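Local coordinates for aryl acylamidase (bacterium CSBL00001, PDB 4YJ6), which probably hydrolyses the amide bond of N-acylated aromatic amines as an amidase signature enzyme, at residues K84-A89 with G180-G185; P202-V207 with Y221-P226; R206-S211 with G243-D248; G440-S445 with Q465-V470. One frame throughout, in Å; residues are numbered along the deposited sequence.

Contact 1 of 4, residues K84-A89 with G180-G185. With PO4 (phosphate ion), chain B.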
loop_
_atom_site.group_PDB
_atom_site.type_symbol
_atom_site.label_atom_id
_atom_site.label_comp_id
_atom_site.label_asym_id
_atom_site.label_seq_id
_atom_site.Cartn_x
_atom_site.Cartn_y
_atom_site.Cartn_z
ATOM N N LYS A 84 -7.115 -5.630 -3.548
ATOM C CA LYS A 84 -6.879 -6.070 -2.160
ATOM C C LYS A 84 -8.181 -6.432 -1.441
ATOM O O LYS A 84 -9.173 -5.682 -1.504
ATOM C CB LYS A 84 -6.195 -4.920 -1.425
ATOM C CG LYS A 84 -5.951 -5.175 0.084
ATOM C CD LYS A 84 -5.152 -3.979 0.618
ATOM C CE LYS A 84 -5.065 -4.050 2.133
ATOM N NZ LYS A 84 -4.294 -2.902 2.656
ATOM N N ASP A 85 -8.162 -7.538 -0.699
ATOM C CA ASP A 85 -9.321 -7.959 0.080
ATOM C C ASP A 85 -9.400 -7.236 1.451
ATOM O O ASP A 85 -9.277 -7.864 2.509
ATOM C CB ASP A 85 -9.236 -9.495 0.278
ATOM C CG ASP A 85 -10.416 -10.051 1.063
ATOM O OD1 ASP A 85 -11.463 -9.362 1.134
ATOM O OD2 ASP A 85 -10.287 -11.210 1.564
ATOM N N LEU A 86 -9.628 -5.922 1.436
ATOM C CA LEU A 86 -9.835 -5.168 2.666
ATOM C C LEU A 86 -10.836 -4.068 2.318
ATOM O O LEU A 86 -10.501 -3.141 1.577
ATOM C CB LEU A 86 -8.508 -4.567 3.194
ATOM C CG LEU A 86 -8.709 -3.682 4.431
ATOM C CD1 LEU A 86 -9.334 -4.497 5.603
ATOM C CD2 LEU A 86 -7.361 -3.077 4.862
ATOM N N PHE A 87 -12.074 -4.231 2.804
ATOM C CA PHE A 87 -13.204 -3.423 2.354
ATOM C C PHE A 87 -13.319 -3.449 0.825
ATOM O O PHE A 87 -13.717 -2.468 0.195
ATOM C CB PHE A 87 -13.117 -2.007 2.909
ATOM C CG PHE A 87 -13.227 -1.975 4.410
ATOM C CD1 PHE A 87 -14.485 -2.079 5.022
ATOM C CD2 PHE A 87 -12.090 -1.911 5.206
ATOM C CE1 PHE A 87 -14.607 -2.071 6.396
ATOM C CE2 PHE A 87 -12.200 -1.901 6.604
ATOM C CZ PHE A 87 -13.445 -1.975 7.194
ATOM N N ALA A 88 -12.975 -4.592 0.247
ATOM C CA ALA A 88 -13.142 -4.788 -1.199
ATOM C C ALA A 88 -14.599 -4.539 -1.563
ATOM O O ALA A 88 -15.486 -5.033 -0.880
ATOM C CB ALA A 88 -12.747 -6.206 -1.582
ATOM N N ALA A 89 -14.846 -3.785 -2.630
ATOM C CA ALA A 89 -16.188 -3.779 -3.216
ATOM C C ALA A 89 -16.053 -3.968 -4.717
ATOM O O ALA A 89 -15.507 -3.113 -5.426
ATOM C CB ALA A 89 -16.922 -2.470 -2.907
ATOM N N GLY A 180 -3.094 -3.400 -6.411
ATOM C CA GLY A 180 -3.709 -2.350 -5.619
ATOM C C GLY A 180 -3.479 -2.509 -4.119
ATOM O O GLY A 180 -3.640 -3.590 -3.548
ATOM N N GLY A 181 -3.100 -1.414 -3.485
ATOM C CA GLY A 181 -2.958 -1.389 -2.047
ATOM C C GLY A 181 -3.899 -0.357 -1.456
ATOM O O GLY A 181 -4.481 0.483 -2.160
ATOM N N THR A 182 -4.102 -0.458 -0.149
ATOM C CA THR A 182 -4.835 0.589 0.558
ATOM C C THR A 182 -4.005 0.974 1.758
ATOM O O THR A 182 -3.127 0.206 2.187
ATOM C CB THR A 182 -6.250 0.150 0.996
ATOM O OG1 THR A 182 -6.198 -0.843 2.034
ATOM C CG2 THR A 182 -7.023 -0.416 -0.229
ATOM N N ASP A 183 -4.269 2.159 2.307
ATOM C CA ASP A 183 -3.284 2.732 3.256
ATOM C C ASP A 183 -4.012 3.666 4.245
ATOM O O ASP A 183 -4.535 4.711 3.834
ATOM C CB ASP A 183 -2.262 3.497 2.369
ATOM C CG ASP A 183 -1.037 4.034 3.119
ATOM O OD1 ASP A 183 -1.154 4.670 4.186
ATOM O OD2 ASP A 183 0.074 3.827 2.578
ATOM N N GLY A 184 -4.054 3.272 5.528
ATOM C CA GLY A 184 -4.665 4.055 6.596
ATOM C C GLY A 184 -3.588 4.354 7.670
ATOM O O GLY A 184 -3.745 5.313 8.427
ATOM N N GLY A 185 -2.521 3.555 7.696
ATOM C CA GLY A 185 -1.376 3.800 8.599
ATOM C C GLY A 185 -0.072 3.514 7.883
ATOM O O GLY A 185 0.980 3.430 8.493
HETATM P P PO4 B . -4.028 0.188 7.218
HETATM O O1 PO4 B . -3.436 -0.495 8.466
HETATM O O2 PO4 B . -5.088 1.114 7.763
HETATM O O3 PO4 B . -2.930 0.947 6.557
HETATM O O4 PO4 B . -4.674 -0.797 6.275
#
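Lys84 reaches its extended side chain across strand 178-183, past Gly181, to end on Thr182. Every torsion from chi1 (176°) outward is close to trans, which carries Lys84 NZ to Thr182 OG1 at 2.9 Å; a second, weak bond goes from NZ to Thr182 O. The same nitrogen is held by Ser163 and Ser164, so this end is tightly gripped, and at its root Lys84 CB packs 3.6 Å from Gly180 O. On the looser side Leu86 CD2 only brushes Thr182 OG1 at 3.8 Å and lies equally near O4 of a bound phosphate, with both residues partly exposed. An alanine in place of Lys84 would probably leave Thr182 OG1 and the serine hydroxyls without the amine they share. Beyond Thr182 the chain turns, and the N-H groups of Gly184 and Gly185 converge on phosphate O3, the first at 2.8 Å and nearly straight (167°). Ser163 and Ser187 also bind the ion, which probably comes from the crystallisation liquor. The arrangement is consistent with the Ser-cisSer-Lys site of amidase signature enzymes, with Lys84, Ser163 and Ser187 the likely triad and the glycine-rich turn a plausible oxyanion hole.

Contact 2 of 4, residues P202-V207 with Y221-P226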
loop_
_atom_site.group_PDB
_atom_site.type_symbol
_atom_site.label_atom_id
_atom_site.label_comp_id
_atom_site.label_asym_id
_atom_site.label_seq_id
_atom_site.Cartn_x
_atom_site.Cartn_y
_atom_site.Cartn_z
ATOM N N PRO A 202 -0.817 8.469 -2.612
ATOM C CA PRO A 202 -1.094 9.797 -3.182
ATOM C C PRO A 202 -1.533 10.822 -2.148
ATOM O O PRO A 202 -1.936 10.465 -1.027
ATOM C CB PRO A 202 -2.291 9.539 -4.163
ATOM C CG PRO A 202 -2.536 8.081 -4.155
ATOM C CD PRO A 202 -1.869 7.485 -2.926
ATOM N N SER A 203 -1.504 12.100 -2.539
ATOM C CA SER A 203 -2.044 13.166 -1.702
ATOM C C SER A 203 -3.483 12.866 -1.345
ATOM O O SER A 203 -4.212 12.336 -2.184
ATOM C CB SER A 203 -2.043 14.487 -2.506
ATOM O OG SER A 203 -0.710 14.881 -2.799
ATOM N N ILE A 204 -3.951 13.313 -0.173
ATOM C CA ILE A 204 -5.376 13.152 0.100
ATOM C C ILE A 204 -6.190 13.888 -1.003
ATOM O O ILE A 204 -5.883 15.016 -1.412
ATOM C CB ILE A 204 -5.745 13.597 1.568
ATOM C CG1 ILE A 204 -7.245 13.343 1.845
ATOM C CG2 ILE A 204 -5.426 15.110 1.787
ATOM C CD1 ILE A 204 -7.668 11.796 1.836
ATOM N N GLY A 205 -7.252 13.222 -1.470
ATOM C CA GLY A 205 -8.097 13.773 -2.534
ATOM C C GLY A 205 -7.629 13.508 -3.945
ATOM O O GLY A 205 -8.363 13.809 -4.886
ATOM N N ARG A 206 -6.415 12.999 -4.120
ATOM C CA ARG A 206 -5.867 12.747 -5.454
ATOM C C ARG A 206 -6.547 11.548 -6.119
ATOM O O ARG A 206 -6.933 11.619 -7.279
ATOM C CB ARG A 206 -4.339 12.504 -5.340
ATOM C CG ARG A 206 -3.637 12.293 -6.693
ATOM C CD ARG A 206 -3.684 13.573 -7.544
ATOM N NE ARG A 206 -2.849 14.594 -6.930
ATOM C CZ ARG A 206 -3.051 15.912 -7.027
ATOM N NH1 ARG A 206 -4.081 16.419 -7.687
ATOM N NH2 ARG A 206 -2.178 16.747 -6.451
ATOM N N VAL A 207 -6.678 10.451 -5.388
ATOM C CA VAL A 207 -7.431 9.259 -5.864
ATOM C C VAL A 207 -8.697 9.137 -5.013
ATOM O O VAL A 207 -8.645 9.230 -3.779
ATOM C CB VAL A 207 -6.557 7.985 -5.660
ATOM C CG1 VAL A 207 -7.315 6.674 -6.043
ATOM C CG2 VAL A 207 -5.272 8.106 -6.454
ATOM N N TYR A 221 -6.516 9.809 7.360
ATOM C CA TYR A 221 -6.699 9.796 5.912
ATOM C C TYR A 221 -6.479 8.371 5.370
ATOM O O TYR A 221 -5.506 7.709 5.735
ATOM C CB TYR A 221 -5.688 10.745 5.268
ATOM C CG TYR A 221 -5.896 12.221 5.489
ATOM C CD1 TYR A 221 -7.110 12.827 5.200
ATOM C CD2 TYR A 221 -4.849 13.027 5.956
ATOM C CE1 TYR A 221 -7.283 14.200 5.361
ATOM C CE2 TYR A 221 -5.016 14.403 6.098
ATOM C CZ TYR A 221 -6.238 14.974 5.800
ATOM O OH TYR A 221 -6.407 16.330 5.920
ATOM N N LEU A 222 -7.333 7.952 4.434
ATOM C CA LEU A 222 -7.246 6.624 3.822
ATOM C C LEU A 222 -7.011 6.807 2.331
ATOM O O LEU A 222 -7.626 7.692 1.706
ATOM C CB LEU A 222 -8.571 5.860 3.976
ATOM C CG LEU A 222 -9.105 5.788 5.420
ATOM C CD1 LEU A 222 -10.465 5.003 5.455
ATOM C CD2 LEU A 222 -8.079 5.096 6.329
ATOM N N TYR A 223 -6.164 5.957 1.767
ATOM C CA TYR A 223 -5.784 6.077 0.373
ATOM C C TYR A 223 -5.809 4.737 -0.343
ATOM O O TYR A 223 -5.502 3.691 0.256
ATOM C CB TYR A 223 -4.314 6.508 0.308
ATOM C CG TYR A 223 -3.929 7.688 1.170
ATOM C CD1 TYR A 223 -4.171 9.006 0.720
ATOM C CD2 TYR A 223 -3.298 7.506 2.402
ATOM C CE1 TYR A 223 -3.792 10.112 1.484
ATOM C CE2 TYR A 223 -2.910 8.646 3.184
ATOM C CZ TYR A 223 -3.178 9.919 2.704
ATOM O OH TYR A 223 -2.790 11.028 3.421
ATOM N N GLU A 224 -6.130 4.759 -1.643
ATOM C CA GLU A 224 -5.812 3.619 -2.519
ATOM C C GLU A 224 -4.691 4.020 -3.459
ATOM O O GLU A 224 -4.605 5.183 -3.884
ATOM C CB GLU A 224 -7.048 3.210 -3.341
ATOM C CG GLU A 224 -8.229 2.766 -2.422
ATOM C CD GLU A 224 -9.241 1.849 -3.082
ATOM O OE1 GLU A 224 -8.886 1.055 -3.980
ATOM O OE2 GLU A 224 -10.426 1.934 -2.672
ATOM N N GLY A 225 -3.816 3.078 -3.782
ATOM C CA GLY A 225 -2.729 3.392 -4.696
ATOM C C GLY A 225 -1.993 2.137 -5.124
ATOM O O GLY A 225 -2.260 1.059 -4.628
ATOM N N PRO A 226 -1.054 2.298 -6.055
ATOM C CA PRO A 226 -0.356 1.185 -6.690
ATOM C C PRO A 226 0.928 0.761 -5.973
ATOM O O PRO A 226 1.633 1.606 -5.410
ATOM C CB PRO A 226 -0.023 1.745 -8.065
ATOM C CG PRO A 226 0.285 3.197 -7.776
ATOM C CD PRO A 226 -0.700 3.587 -6.659
HETATM O O HOH W 1 -7.448 9.103 -0.712
HETATM O O HOH W 2 -7.875 6.780 -2.461
#
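Ile204 lies over one face of the Tyr221 ring, its CB 4.1 Å from the ring centroid and 15° off the normal, a CH-pi contact. With CG1 anti to the backbone N (chi1 -177°), the two branches divide over the ring: CG1 drops to 3.4 Å from Tyr221 CD1, while CG2 leans toward Tyr221 CZ. Outside the segments Tyr221 OH bonds to Arg464, and Arg378 makes a cation-pi contact with the ring.

Tyr223 meets the backbone of the loop instead. Its CE1 comes within 3.1 Å of Pro202 O, approached obliquely, and the N of Ile204 sits at the ring edge, near its plane. The hydroxyl is taken by Thr436 O. Next along, Pro202 CG packs 3.6 Å from Glu224 O, and the forked end of Val207 closes on the same oxygen, with CG1 at 3.8 Å. Glu224 O is thus buried among carbons and has no polar partner in the model. Its amide fares better: Glu224 N donates to a water at 2.8 Å, and that water lies 2.9 Å from Val207 O. A second water sits 2.8 Å from Leu222 O on the way to the same Val207 carbonyl.

The loop 202-207 therefore folds back over the start of strand 223-228, which runs between strands 178-183 and 198-201. Met238 of helix 231-241 covers Pro202 and Val207, while the Glu224 carboxylate reaches backbone N-H groups of Thr115 and Tyr116 where helix 115-122 begins.

Contact 3 of 4, residues R206-S211 with G243-D248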
loop_
_atom_site.group_PDB
_atom_site.type_symbol
_atom_site.label_atom_id
_atom_site.label_comp_id
_atom_site.label_asym_id
_atom_site.label_seq_id
_atom_site.Cartn_x
_atom_site.Cartn_y
_atom_site.Cartn_z
ATOM N N ARG A 206 -6.415 12.999 -4.120
ATOM C CA ARG A 206 -5.867 12.747 -5.454
ATOM C C ARG A 206 -6.547 11.548 -6.119
ATOM O O ARG A 206 -6.933 11.619 -7.279
ATOM C CB ARG A 206 -4.339 12.504 -5.340
ATOM C CG ARG A 206 -3.637 12.293 -6.693
ATOM C CD ARG A 206 -3.684 13.573 -7.544
ATOM N NE ARG A 206 -2.849 14.594 -6.930
ATOM C CZ ARG A 206 -3.051 15.912 -7.027
ATOM N NH1 ARG A 206 -4.081 16.419 -7.687
ATOM N NH2 ARG A 206 -2.178 16.747 -6.451
ATOM N N VAL A 207 -6.678 10.451 -5.388
ATOM C CA VAL A 207 -7.431 9.259 -5.864
ATOM C C VAL A 207 -8.697 9.137 -5.013
ATOM O O VAL A 207 -8.645 9.230 -3.779
ATOM C CB VAL A 207 -6.557 7.985 -5.660
ATOM C CG1 VAL A 207 -7.315 6.674 -6.043
ATOM C CG2 VAL A 207 -5.272 8.106 -6.454
ATOM N N PRO A 208 -9.856 8.960 -5.642
ATOM C CA PRO A 208 -11.088 8.900 -4.842
ATOM C C PRO A 208 -11.036 7.785 -3.806
ATOM O O PRO A 208 -10.464 6.720 -4.080
ATOM C CB PRO A 208 -12.194 8.563 -5.886
ATOM C CG PRO A 208 -11.620 8.933 -7.232
ATOM C CD PRO A 208 -10.088 8.833 -7.105
ATOM N N PHE A 209 -11.593 8.024 -2.620
ATOM C CA PHE A 209 -11.767 6.957 -1.647
ATOM C C PHE A 209 -13.220 6.990 -1.213
ATOM O O PHE A 209 -13.701 8.048 -0.804
ATOM C CB PHE A 209 -10.863 7.174 -0.409
ATOM C CG PHE A 209 -10.727 5.918 0.413
ATOM C CD1 PHE A 209 -11.753 5.521 1.257
ATOM C CD2 PHE A 209 -9.616 5.108 0.264
ATOM C CE1 PHE A 209 -11.664 4.324 1.981
ATOM C CE2 PHE A 209 -9.494 3.899 0.992
ATOM C CZ PHE A 209 -10.530 3.513 1.857
ATOM N N LYS A 210 -13.920 5.861 -1.351
ATOM C CA LYS A 210 -15.345 5.813 -1.034
ATOM C C LYS A 210 -15.509 5.192 0.339
ATOM O O LYS A 210 -15.260 3.983 0.520
ATOM C CB LYS A 210 -16.090 4.991 -2.110
ATOM C CG LYS A 210 -17.588 4.873 -1.805
ATOM C CD LYS A 210 -18.423 4.141 -2.887
ATOM C CE LYS A 210 -18.347 4.847 -4.244
ATOM N NZ LYS A 210 -18.920 6.260 -4.275
ATOM N N SER A 211 -15.888 6.027 1.298
ATOM C CA SER A 211 -16.218 5.579 2.644
ATOM C C SER A 211 -17.722 5.767 2.848
ATOM O O SER A 211 -18.184 6.894 2.932
ATOM C CB SER A 211 -15.462 6.408 3.683
ATOM O OG SER A 211 -14.079 6.091 3.635
ATOM N N GLY A 243 -8.131 11.447 -9.950
ATOM C CA GLY A 243 -9.101 12.300 -10.612
ATOM C C GLY A 243 -10.350 12.579 -9.782
ATOM O O GLY A 243 -10.681 11.862 -8.855
ATOM N N PHE A 244 -11.025 13.648 -10.145
ATOM C CA PHE A 244 -12.192 14.145 -9.420
ATOM C C PHE A 244 -13.310 13.098 -9.307
ATOM O O PHE A 244 -13.642 12.405 -10.281
ATOM C CB PHE A 244 -12.716 15.390 -10.150
ATOM C CG PHE A 244 -13.922 15.999 -9.512
ATOM C CD1 PHE A 244 -13.823 16.605 -8.268
ATOM C CD2 PHE A 244 -15.154 15.978 -10.166
ATOM C CE1 PHE A 244 -14.944 17.174 -7.682
ATOM C CE2 PHE A 244 -16.290 16.550 -9.579
ATOM C CZ PHE A 244 -16.188 17.162 -8.354
ATOM N N ASP A 245 -13.900 13.014 -8.116
ATOM C CA ASP A 245 -15.154 12.286 -7.934
ATOM C C ASP A 245 -15.908 13.044 -6.849
ATOM O O ASP A 245 -15.424 13.102 -5.702
ATOM C CB ASP A 245 -14.858 10.857 -7.479
ATOM C CG ASP A 245 -16.114 10.030 -7.274
ATOM O OD1 ASP A 245 -17.190 10.603 -7.075
ATOM O OD2 ASP A 245 -16.012 8.798 -7.339
ATOM N N ARG A 246 -17.057 13.640 -7.205
ATOM C CA ARG A 246 -17.768 14.475 -6.257
ATOM C C ARG A 246 -18.180 13.712 -4.999
ATOM O O ARG A 246 -18.410 14.328 -3.961
ATOM C CB ARG A 246 -18.989 15.142 -6.943
ATOM C CG ARG A 246 -20.108 14.136 -7.416
ATOM C CD ARG A 246 -21.300 14.924 -8.027
ATOM N NE ARG A 246 -20.809 15.738 -9.144
ATOM C CZ ARG A 246 -20.658 15.313 -10.393
ATOM N NH1 ARG A 246 -21.072 14.106 -10.769
ATOM N NH2 ARG A 246 -20.103 16.123 -11.293
ATOM N N ARG A 247 -18.245 12.377 -5.073
ATOM C CA ARG A 247 -18.619 11.586 -3.898
ATOM C C ARG A 247 -17.538 11.371 -2.841
ATOM O O ARG A 247 -17.808 10.805 -1.789
ATOM C CB ARG A 247 -19.282 10.273 -4.344
ATOM C CG ARG A 247 -20.729 10.559 -4.819
ATOM C CD ARG A 247 -21.528 9.332 -5.131
ATOM N NE ARG A 247 -22.906 9.716 -5.385
ATOM C CZ ARG A 247 -23.307 10.365 -6.460
ATOM N NH1 ARG A 247 -22.406 10.661 -7.424
ATOM N NH2 ARG A 247 -24.622 10.652 -6.591
ATOM N N ASP A 248 -16.319 11.864 -3.075
ATOM C CA ASP A 248 -15.289 11.805 -2.043
ATOM C C ASP A 248 -15.109 13.235 -1.561
ATOM O O ASP A 248 -14.772 14.107 -2.323
ATOM C CB ASP A 248 -13.991 11.226 -2.627
ATOM C CG ASP A 248 -12.818 11.318 -1.667
ATOM O OD1 ASP A 248 -12.914 11.995 -0.619
ATOM O OD2 ASP A 248 -11.755 10.745 -1.996
HETATM O O HOH W 3 -9.082 10.995 -1.614
HETATM O O HOH W 4 -16.986 8.024 -2.652
HETATM O O HOH W 5 -18.486 7.636 -6.812
#
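The striking feature is that a side-chain carboxylate, that of Asp248, accepts the backbone N-H of Phe209 across the contact. Phe209 N reaches Asp248 OD2 at 2.8 Å, with an N-H...O angle of 158°, and comes in 42° out of the carboxylate plane. Because CG stands opposite the backbone N of Asp248 (chi1 172°), the acid group is extended toward the other loop. A water lies between the same OD2 and Val207 O, and Asp248 OD1 accepts from Ala250 N.

At the far end a conventional backbone bond joins the loops, Gly243 N to Arg206 O at 2.9 Å. Between the two bonds sits the Pro208 ring: its CG touches Gly243 O at 3.5 Å and Asp245 CB at 3.8 Å, proline and aspartate crossing at about a right angle. Asp245 also shapes its own loop, since its OD1 accepts from Arg247 N in an Asx turn that overlaps the type I turn from Asp245 to Asp248.

Toward solvent the contact becomes watery. Lys210 bends at its last two torsions so that NZ curls back beside Arg247 CB, 4.0 Å away. One water joins Lys210 NZ (2.9 Å) to Asp245 OD2 (2.8 Å), so the two opposite charges are linked through water, not by direct contact.

Segment 243-248 follows helix 231-241, whose Met238 and Leu241 receive Val207. Pro208 O bonds to Thr115 at the start of helix 115-122, and Arg206 turns off to form a salt bridge with Asp467, in the first turn of helix 467-480.

Contact 4 of 4, residues G440-S445 with Q465-V470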
loop_
_atom_site.group_PDB
_atom_site.type_symbol
_atom_site.label_atom_id
_atom_site.label_comp_id
_atom_site.label_asym_id
_atom_site.label_seq_id
_atom_site.Cartn_x
_atom_site.Cartn_y
_atom_site.Cartn_z
ATOM N N GLY A 440 -1.693 14.000 5.431
ATOM C CA GLY A 440 -2.312 14.103 4.115
ATOM C C GLY A 440 -1.308 14.272 2.980
ATOM O O GLY A 440 -1.684 14.303 1.823
ATOM N N HIS A 441 -0.027 14.357 3.307
ATOM C CA HIS A 441 1.029 14.551 2.294
ATOM C C HIS A 441 1.228 13.317 1.457
ATOM O O HIS A 441 1.132 12.224 1.973
ATOM C CB HIS A 441 2.352 14.847 3.030
ATOM C CG HIS A 441 2.326 16.136 3.769
ATOM N ND1 HIS A 441 1.616 16.313 4.947
ATOM C CD2 HIS A 441 2.872 17.340 3.470
ATOM C CE1 HIS A 441 1.737 17.567 5.330
ATOM N NE2 HIS A 441 2.482 18.217 4.448
ATOM N N PRO A 442 1.517 13.485 0.164
ATOM C CA PRO A 442 1.848 12.340 -0.687
ATOM C C PRO A 442 3.228 11.759 -0.289
ATOM O O PRO A 442 4.099 12.545 0.069
ATOM C CB PRO A 442 1.941 12.969 -2.078
ATOM C CG PRO A 442 2.429 14.426 -1.828
ATOM C CD PRO A 442 1.640 14.783 -0.544
ATOM N N SER A 443 3.427 10.448 -0.390
ATOM C CA SER A 443 4.740 9.888 -0.137
ATOM C C SER A 443 4.870 8.564 -0.875
ATOM O O SER A 443 3.865 7.939 -1.212
ATOM C CB SER A 443 4.967 9.679 1.378
ATOM O OG SER A 443 4.111 8.670 1.916
ATOM N N ALA A 444 6.105 8.135 -1.107
ATOM C CA ALA A 444 6.300 6.839 -1.749
ATOM C C ALA A 444 7.460 6.139 -1.073
ATOM O O ALA A 444 8.432 6.777 -0.704
ATOM C CB ALA A 444 6.586 7.024 -3.249
ATOM N N SER A 445 7.343 4.828 -0.918
ATOM C CA SER A 445 8.467 4.039 -0.437
ATOM C C SER A 445 9.296 3.584 -1.645
ATOM O O SER A 445 8.778 2.896 -2.521
ATOM C CB SER A 445 8.010 2.834 0.370
ATOM O OG SER A 445 9.167 2.140 0.870
ATOM N N GLN A 465 -0.218 17.939 -2.011
ATOM C CA GLN A 465 -0.541 17.958 -3.452
ATOM C C GLN A 465 0.667 17.940 -4.388
ATOM O O GLN A 465 0.511 18.112 -5.604
ATOM C CB GLN A 465 -1.539 19.078 -3.797
ATOM C CG GLN A 465 -2.975 18.639 -3.412
ATOM C CD GLN A 465 -3.912 19.819 -3.318
ATOM O OE1 GLN A 465 -4.447 20.285 -4.317
ATOM N NE2 GLN A 465 -4.082 20.343 -2.121
ATOM N N ALA A 466 1.859 17.676 -3.840
ATOM C CA ALA A 466 3.051 17.626 -4.678
ATOM C C ALA A 466 3.382 16.196 -5.114
ATOM O O ALA A 466 4.531 15.741 -5.058
ATOM C CB ALA A 466 4.267 18.292 -3.949
ATOM N N ASP A 467 2.371 15.479 -5.587
ATOM C CA ASP A 467 2.581 14.125 -6.080
ATOM C C ASP A 467 3.654 14.061 -7.159
ATOM O O ASP A 467 4.450 13.118 -7.189
ATOM C CB ASP A 467 1.290 13.583 -6.697
ATOM C CG ASP A 467 0.128 13.566 -5.719
ATOM O OD1 ASP A 467 -0.322 14.669 -5.358
ATOM O OD2 ASP A 467 -0.272 12.459 -5.292
ATOM N N LEU A 468 3.683 15.044 -8.056
ATOM C CA LEU A 468 4.651 14.942 -9.164
ATOM C C LEU A 468 6.089 15.117 -8.620
ATOM O O LEU A 468 7.010 14.516 -9.141
ATOM C CB LEU A 468 4.381 16.014 -10.239
ATOM C CG LEU A 468 3.041 15.843 -10.976
ATOM C CD1 LEU A 468 2.927 16.733 -12.224
ATOM C CD2 LEU A 468 2.850 14.444 -11.353
ATOM N N ASP A 469 6.274 15.901 -7.558
ATOM C CA ASP A 469 7.621 16.049 -6.968
ATOM C C ASP A 469 8.077 14.692 -6.424
ATOM O O ASP A 469 9.262 14.341 -6.481
ATOM C CB ASP A 469 7.612 17.043 -5.793
ATOM C CG ASP A 469 7.576 18.511 -6.225
ATOM O OD1 ASP A 469 7.794 18.806 -7.424
ATOM O OD2 ASP A 469 7.357 19.379 -5.333
ATOM N N VAL A 470 7.148 13.945 -5.842
ATOM C CA VAL A 470 7.471 12.616 -5.295
ATOM C C VAL A 470 7.855 11.688 -6.448
ATOM O O VAL A 470 8.845 10.961 -6.349
ATOM C CB VAL A 470 6.318 12.020 -4.491
ATOM C CG1 VAL A 470 6.659 10.587 -3.994
ATOM C CG2 VAL A 470 5.999 12.924 -3.287
HETATM O O HOH W 6 -1.776 16.500 -0.080
#
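The first turn of helix 467-480 rests on the beginning of strand 443-451, with Val470 set between Pro442 and Ala444. Val470 CG1, anti to its own backbone nitrogen (chi1 177°), presses on Ala444 CB at 3.6 Å. The second branch, CG2, sits 3.9 Å from Pro442 O and 4.1 Å from Pro442 CG. An alanine at Val470 is likely to leave a gap between helix and strand where these two methyls meet Ala444 and Pro442.

Pro442 is the broad surface on which the helix start lies. Its CG packs 3.9 Å from Ala466 C, its CD meets the backbone at Gln465, and its CB lies 3.9 Å from Asp467 OD2. Ala466 holds the N-cap position but has no polar side chain to cap with. In the carboxylate of Asp467, OD1 is taken by Ser203 and Arg206, and OD2, the oxygen against Pro442 CB, also has a polar partner elsewhere; toward the proline it makes only van der Waals contact.

Where the segments part, a water spans the backbones: it donates to Gly440 O at 2.9 Å and accepts from Gln465 N at 2.9 Å. Gly440, with positive phi, is where the chain leaves helix 434-439.

The two segments are tied through the antiparallel pair 443-451 and 454-462, after which the chain turns back as helix 467-480. Strand 198-201 flanks strand 443-451 in the sheet, and its Phe200 packs against Ala444, Asp467 and Val470, while Ser443 OG bonds to Gln201 of that same strand.

Contacts 1, 2 and 4 are buried and reach one mixed sheet, whereas contact 3 lies farther out, about 17 Å from the chain centre, and is only partly buried. Contact 1 is polar at a probable active site; contact 2 relies on aromatic and aliphatic packing with two waters; contact 4 is almost wholly apolar across its segments; contact 3 depends on a carboxylate, one backbone bond and water. Strands 178-183 and 223-228 are neighbours, joining contacts 1 and 2 through Gly181 with Gly225 and Asp183 with Tyr223. Contacts 2 and 3 share Arg206 and Val207, and the Arg206 salt bridge to Asp467 ties both to contact 4.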